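Local coordinates for probable zinc protease (PDB 4NNZ), which forms one subunit of a heterodimeric zinc protease of the M16 family and is probably associated with metallopeptidase activity, at residues S280-S285 against A346-R351; S285-E288 against E292-A295; S309-S314 against T408-S413. One frame throughout, in Å; residues are numbered along the deposited sequence.

How the interactions relate
The three contacts belong to one lobe of the chain, built on the five-stranded mixed sheet and its helices. Interactions 1 and 2 share S285 and helix 282-288, with centres about 15 Å apart; L283 O and E288 N, 3.1 Å apart, probably form a hydrogen bond between them. Interaction 3 lies about 20 Å, centre to centre, from each. Along the chain, interaction 2 closes before interaction 3 opens, whereas the segments of interactions 1 and 3 alternate. Strands 294-301 and 309-317 are neighbours in the sheet, joining interactions 2 and 3. Helix 325-341 is common ground: L332 touches L283, L287 and L313, so helix 282-288 and the sheet pack against the same helix.

Interaction 1. Residues S280-S285 against A346-R351; sequences SARLAS and AAEIER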
# COMPACT_ATOMS: atom_id res chain seq x y z
N SER A 280 -7.87 33.02 -19.63
CA SER A 280 -9.11 33.47 -19.07
C SER A 280 -9.70 32.47 -18.12
O SER A 280 -10.71 32.73 -17.50
CB SER A 280 -10.08 33.78 -20.17
OG SER A 280 -10.04 32.78 -21.13
N ALA A 281 -9.03 31.35 -17.97
CA ALA A 281 -9.41 30.34 -17.02
C ALA A 281 -9.28 30.92 -15.63
O ALA A 281 -8.55 31.85 -15.43
CB ALA A 281 -8.55 29.13 -17.17
N ARG A 282 -10.00 30.34 -14.70
CA ARG A 282 -10.21 30.95 -13.40
C ARG A 282 -8.99 31.18 -12.56
O ARG A 282 -8.84 32.23 -11.99
CB ARG A 282 -11.16 30.09 -12.60
CG ARG A 282 -12.57 30.54 -12.66
CD ARG A 282 -13.45 29.59 -13.41
NE ARG A 282 -14.63 29.34 -12.63
CZ ARG A 282 -15.71 30.10 -12.66
NH1 ARG A 282 -15.77 31.12 -13.48
NH2 ARG A 282 -16.73 29.81 -11.91
N LEU A 283 -8.13 30.20 -12.48
CA LEU A 283 -6.98 30.36 -11.65
C LEU A 283 -6.09 31.46 -12.13
O LEU A 283 -5.55 32.19 -11.33
CB LEU A 283 -6.22 29.06 -11.55
CG LEU A 283 -6.88 27.94 -10.80
CD1 LEU A 283 -6.01 26.71 -10.84
CD2 LEU A 283 -7.13 28.38 -9.39
N ALA A 284 -5.88 31.55 -13.42
CA ALA A 284 -5.04 32.59 -13.93
C ALA A 284 -5.58 33.98 -13.72
O ALA A 284 -4.90 34.85 -13.25
CB ALA A 284 -4.77 32.36 -15.39
N SER A 285 -6.81 34.20 -14.14
CA SER A 285 -7.39 35.49 -14.02
C SER A 285 -7.56 35.89 -12.59
O SER A 285 -7.22 36.97 -12.20
CB SER A 285 -8.75 35.44 -14.62
OG SER A 285 -9.06 34.12 -14.88
N ALA A 346 -22.97 28.71 -19.27
CA ALA A 346 -22.73 27.94 -20.44
C ALA A 346 -21.86 28.75 -21.35
O ALA A 346 -21.20 28.21 -22.19
CB ALA A 346 -24.02 27.57 -21.11
N ALA A 347 -21.88 30.05 -21.19
CA ALA A 347 -20.98 30.85 -21.94
C ALA A 347 -19.59 30.50 -21.54
O ALA A 347 -18.74 30.39 -22.38
CB ALA A 347 -21.24 32.31 -21.70
N GLU A 348 -19.34 30.38 -20.26
CA GLU A 348 -18.03 29.91 -19.81
C GLU A 348 -17.74 28.48 -20.18
O GLU A 348 -16.66 28.17 -20.57
CB GLU A 348 -17.86 30.09 -18.32
CG GLU A 348 -16.42 30.01 -17.84
CD GLU A 348 -16.28 30.27 -16.36
OE1 GLU A 348 -17.15 29.84 -15.61
OE2 GLU A 348 -15.30 30.91 -15.93
N ILE A 349 -18.70 27.59 -19.98
CA ILE A 349 -18.48 26.19 -20.22
C ILE A 349 -18.19 25.88 -21.65
O ILE A 349 -17.38 25.04 -21.94
CB ILE A 349 -19.68 25.35 -19.79
CG1 ILE A 349 -19.89 25.47 -18.31
CG2 ILE A 349 -19.48 23.87 -20.11
CD1 ILE A 349 -20.97 24.58 -17.78
N GLU A 350 -18.93 26.50 -22.54
CA GLU A 350 -18.75 26.22 -23.93
C GLU A 350 -17.41 26.64 -24.44
O GLU A 350 -16.83 25.93 -25.22
CB GLU A 350 -19.84 26.86 -24.74
CG GLU A 350 -20.90 25.88 -25.14
CD GLU A 350 -20.42 24.89 -26.16
OE1 GLU A 350 -19.72 25.30 -27.09
OE2 GLU A 350 -20.75 23.70 -26.03
N ARG A 351 -16.93 27.79 -24.02
CA ARG A 351 -15.64 28.24 -24.48
C ARG A 351 -14.63 27.25 -24.03
O ARG A 351 -13.72 26.91 -24.74
CB ARG A 351 -15.32 29.60 -23.87
CG ARG A 351 -13.86 30.00 -23.89
CD ARG A 351 -13.60 31.19 -23.00
NE ARG A 351 -13.41 30.80 -21.61
CZ ARG A 351 -12.26 30.82 -20.97
NH1 ARG A 351 -11.20 30.19 -21.46
NH2 ARG A 351 -12.16 31.48 -19.84
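The amino group NH1 of R282 faces both oxygens of the E348 carboxylate and forms a salt bridge with OE2, at a rather short 2.5 Å. OE1 stands 2.8 Å from the same NH1, lying over a face of the guanidinium. The bridge ties the first turn of helix 282-288 to the start of helix 346-364, two helices of the lobe that holds the five-stranded sheet, both segments falling in the M16 inactive-domain sequence family. The two flat groups are nowhere near the coplanar, two-pronged arrangement: their planes are turned 77° apart, and NH1 alone does the work while NE and NH2 stay farther from the oxygens. E348 gets there with a straight chain, its CG anti to the backbone N (chi1 -163°) and the rest extended, whereas R282 is bent at chi2 and chi3 to bring its end round to the carboxylate. One further acid and one further base lie close to R282. D338 of helix 325-341 makes a long, weak ion pair with R282 NH2, and R286 NH2 comes close to R282 NH1; the two carboxylates would be expected to offset that gathering of positive charge.

One turn along helix 346-364, R351 reaches the residues leading into helix 282-288, whose N-cap position is held by A281. Its guanidinium meets the backbone with its edge: S280 C and A281 N lie near its plane, A281 N being 3.6 Å from NH2. The S280 hydroxyl, by contrast, sits over a face, with OG 3.0 Å from R351 CZ and angled too poorly for a hydrogen bond to either amino group. The S280 side chain also brings its CB within 3.1 Å of R351 NH2, and S280 O lies 3.0 Å from that same nitrogen.

Interaction 2. Residues S285-E288 against E292-A295; sequences SRLE and ELVA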
# COMPACT_ATOMS: atom_id res chain seq x y z
N SER A 285 -6.81 34.20 -14.14
CA SER A 285 -7.39 35.49 -14.02
C SER A 285 -7.56 35.89 -12.59
O SER A 285 -7.22 36.97 -12.20
CB SER A 285 -8.75 35.44 -14.62
OG SER A 285 -9.06 34.12 -14.88
N ARG A 286 -8.18 35.02 -11.83
CA ARG A 286 -8.38 35.27 -10.44
C ARG A 286 -7.20 35.25 -9.48
O ARG A 286 -7.14 36.08 -8.62
CB ARG A 286 -9.52 34.44 -9.95
CG ARG A 286 -10.72 34.58 -10.83
CD ARG A 286 -11.90 33.89 -10.24
NE ARG A 286 -13.06 34.05 -11.08
CZ ARG A 286 -14.27 33.64 -10.78
NH1 ARG A 286 -14.49 33.05 -9.64
NH2 ARG A 286 -15.24 33.83 -11.63
N LEU A 287 -6.31 34.27 -9.57
CA LEU A 287 -5.25 34.15 -8.58
C LEU A 287 -3.88 34.60 -8.99
O LEU A 287 -3.17 35.17 -8.23
CB LEU A 287 -5.18 32.74 -8.06
CG LEU A 287 -6.46 32.30 -7.41
CD1 LEU A 287 -6.26 30.96 -6.75
CD2 LEU A 287 -6.90 33.32 -6.40
N GLU A 288 -3.50 34.28 -10.21
CA GLU A 288 -2.29 34.79 -10.83
C GLU A 288 -2.31 36.27 -11.16
O GLU A 288 -1.38 37.00 -10.93
CB GLU A 288 -2.02 34.02 -12.08
CG GLU A 288 -0.58 33.95 -12.41
CD GLU A 288 -0.32 33.28 -13.72
OE1 GLU A 288 -0.83 32.17 -13.95
OE2 GLU A 288 0.40 33.86 -14.53
N GLU A 292 -2.80 38.15 -7.41
CA GLU A 292 -1.39 37.92 -7.33
C GLU A 292 -1.03 36.92 -6.28
O GLU A 292 0.06 36.91 -5.79
CB GLU A 292 -0.67 39.21 -7.02
CG GLU A 292 -1.36 40.47 -7.49
CD GLU A 292 -0.90 41.69 -6.73
OE1 GLU A 292 -0.27 41.53 -5.67
OE2 GLU A 292 -1.16 42.81 -7.19
N LEU A 293 -1.95 36.05 -5.96
CA LEU A 293 -1.69 35.01 -4.98
C LEU A 293 -0.64 33.98 -5.37
O LEU A 293 0.18 33.60 -4.58
CB LEU A 293 -3.01 34.35 -4.65
CG LEU A 293 -3.06 33.48 -3.43
CD1 LEU A 293 -2.57 34.25 -2.25
CD2 LEU A 293 -4.49 33.08 -3.24
N VAL A 294 -0.67 33.52 -6.60
CA VAL A 294 0.18 32.47 -7.02
C VAL A 294 1.06 32.94 -8.15
O VAL A 294 0.70 33.83 -8.85
CB VAL A 294 -0.65 31.29 -7.51
CG1 VAL A 294 -1.61 30.89 -6.44
CG2 VAL A 294 -1.43 31.68 -8.73
N ALA A 295 2.26 32.41 -8.24
CA ALA A 295 3.08 32.51 -9.42
C ALA A 295 2.57 31.74 -10.61
O ALA A 295 2.65 32.18 -11.73
CB ALA A 295 4.49 32.07 -9.09
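L287 O takes the hydrogen bonds of this contact, two weak ones from successive backbone amides. V294 N reaches it fairly straight, at 163°, but from 3.4 Å, while L293 N comes to 2.7 Å at a strongly bent 120°. E292 N is also close to this oxygen but badly angled for a bond. One carbonyl near the end of helix 282-288 thus receives the chain as it turns back.

The apolar contacts flank that carbonyl. The side chains of L287 and L293 run side by side and point the same way, their CD2 atoms 4.0 Å apart. V294 sets CG2 between its own backbone N and carbonyl carbon, which presents the methyl to L287 CB at 4.0 Å and to E288 N at 3.6 Å. On the exposed side, the aliphatic CG of E288 lies 3.7 Å from A295 O, a van der Waals touch.

Helix 325-341 lines the buried side, where L287 rests on L332 and Q335, and V294 on V328. The returning chain enters strand 294-301, outermost in the five-stranded sheet within this chain, and pairs with strand 309-317 through A295 and T316.

Interaction 3. Residues S309-S314 against T408-S413; sequences SLFVLS and TYFTPS
F311 places its CG anti to the backbone N (chi1 -172°), sending its ring off strand 309-317, while F410 sets its CG anti to the carbonyl carbon (chi1 -62°) and swings its ring over to meet it. The result is an edge-to-face pair: the edge of F410 is directed at the face of F311, with ring centroids 5.2 Å apart and planes at 60°. CE1 and CZ of F410 do the touching. CE1 comes 3.8 Å from F311 CD1, and CZ 3.9 Å from F311 CE1. CZ does not stand over the ring centre but is shifted toward the rim, nearest CE1. L313, two residues on along the same strand, brings CD1 to the edge of the F311 ring in its plane, so the ring meets apolar groups at both face and rim.

The ring of F410 is carried on a tight turn. F410 is the first residue to leave helix 399-409 and the centre of an inverse gamma turn, closed by a weak bond from T411 N to Y409 O of 2.9 Å. Just beyond, T411 OG1 donates to S413 OG at 2.8 Å. The chain then runs on into strand 415-422.

A third ring joins the cluster: F251 of strand 246-253 meets F410 at a similar tilt, and its backbone pairs with that of F311. L336 of helix 325-341 adds to the apolar surroundings of F410. This is a buried aromatic cluster in the core of an alpha/beta layered fold, seated between the sheet and its helices where helix 399-409 gives way to the sheet's last strand in the chain.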
# COMPACT_ATOMS: atom_id res chain seq x y z
N SER A 309 -9.27 7.68 -9.18
CA SER A 309 -8.40 8.72 -9.63
C SER A 309 -8.29 9.88 -8.67
O SER A 309 -8.85 9.88 -7.63
CB SER A 309 -8.83 9.20 -11.00
OG SER A 309 -7.87 10.05 -11.53
N LEU A 310 -7.51 10.85 -9.08
CA LEU A 310 -7.17 11.98 -8.27
C LEU A 310 -7.35 13.25 -9.06
O LEU A 310 -6.95 13.32 -10.18
CB LEU A 310 -5.72 11.86 -7.92
CG LEU A 310 -5.20 11.57 -6.54
CD1 LEU A 310 -3.81 12.13 -6.43
CD2 LEU A 310 -6.06 12.15 -5.45
N PHE A 311 -7.95 14.26 -8.46
CA PHE A 311 -8.08 15.55 -9.07
C PHE A 311 -7.07 16.44 -8.43
O PHE A 311 -7.13 16.68 -7.28
CB PHE A 311 -9.47 16.13 -8.84
CG PHE A 311 -9.73 17.38 -9.61
CD1 PHE A 311 -9.29 18.59 -9.15
CD2 PHE A 311 -10.43 17.35 -10.77
CE1 PHE A 311 -9.53 19.73 -9.85
CE2 PHE A 311 -10.68 18.49 -11.47
CZ PHE A 311 -10.22 19.68 -11.01
N VAL A 312 -6.14 16.94 -9.21
CA VAL A 312 -4.97 17.56 -8.65
C VAL A 312 -4.79 19.03 -8.92
O VAL A 312 -5.02 19.51 -9.97
CB VAL A 312 -3.71 16.80 -9.04
CG1 VAL A 312 -2.51 17.41 -8.39
CG2 VAL A 312 -3.83 15.38 -8.58
N LEU A 313 -4.36 19.74 -7.91
CA LEU A 313 -4.09 21.15 -8.02
C LEU A 313 -2.66 21.45 -7.66
O LEU A 313 -2.12 20.90 -6.75
CB LEU A 313 -5.02 21.91 -7.12
CG LEU A 313 -6.37 22.21 -7.73
CD1 LEU A 313 -7.41 21.25 -7.23
CD2 LEU A 313 -6.76 23.63 -7.45
N SER A 314 -2.04 22.31 -8.43
CA SER A 314 -0.69 22.73 -8.17
C SER A 314 -0.53 24.24 -8.23
O SER A 314 -0.88 24.85 -9.20
CB SER A 314 0.18 22.11 -9.21
OG SER A 314 1.28 21.54 -8.61
N THR A 408 -19.85 17.58 -4.34
CA THR A 408 -19.58 16.24 -3.93
C THR A 408 -18.14 15.98 -3.62
O THR A 408 -17.83 15.39 -2.63
CB THR A 408 -20.08 15.29 -5.01
OG1 THR A 408 -21.45 15.58 -5.27
CG2 THR A 408 -20.00 13.88 -4.57
N TYR A 409 -17.24 16.41 -4.48
CA TYR A 409 -15.87 15.97 -4.38
C TYR A 409 -14.85 16.88 -3.74
O TYR A 409 -13.89 16.40 -3.22
CB TYR A 409 -15.40 15.46 -5.71
CG TYR A 409 -16.18 14.27 -6.14
CD1 TYR A 409 -16.00 13.06 -5.53
CD2 TYR A 409 -17.10 14.35 -7.13
CE1 TYR A 409 -16.72 11.97 -5.91
CE2 TYR A 409 -17.83 13.27 -7.52
CZ TYR A 409 -17.63 12.08 -6.90
OH TYR A 409 -18.35 11.01 -7.28
N PHE A 410 -15.07 18.16 -3.77
CA PHE A 410 -14.11 19.04 -3.19
C PHE A 410 -14.38 19.24 -1.73
O PHE A 410 -14.57 20.31 -1.28
CB PHE A 410 -14.09 20.35 -3.95
CG PHE A 410 -13.70 20.20 -5.38
CD1 PHE A 410 -12.80 19.24 -5.73
CD2 PHE A 410 -14.22 21.00 -6.35
CE1 PHE A 410 -12.43 19.06 -7.03
CE2 PHE A 410 -13.86 20.83 -7.65
CZ PHE A 410 -12.96 19.86 -7.99
N THR A 411 -14.32 18.16 -0.99
CA THR A 411 -14.54 18.17 0.42
C THR A 411 -13.24 17.88 1.11
O THR A 411 -12.42 17.21 0.57
CB THR A 411 -15.54 17.10 0.79
OG1 THR A 411 -14.94 15.83 0.65
CG2 THR A 411 -16.69 17.15 -0.10
N PRO A 412 -13.05 18.36 2.32
CA PRO A 412 -11.81 18.12 3.01
C PRO A 412 -11.61 16.67 3.30
O PRO A 412 -10.52 16.26 3.46
CB PRO A 412 -11.97 18.91 4.28
CG PRO A 412 -12.82 20.02 3.90
CD PRO A 412 -13.74 19.52 2.85
N SER A 413 -12.68 15.91 3.36
CA SER A 413 -12.59 14.50 3.61
C SER A 413 -11.93 13.75 2.50
O SER A 413 -11.58 12.64 2.66
CB SER A 413 -13.94 13.90 3.92
OG SER A 413 -14.85 14.18 2.92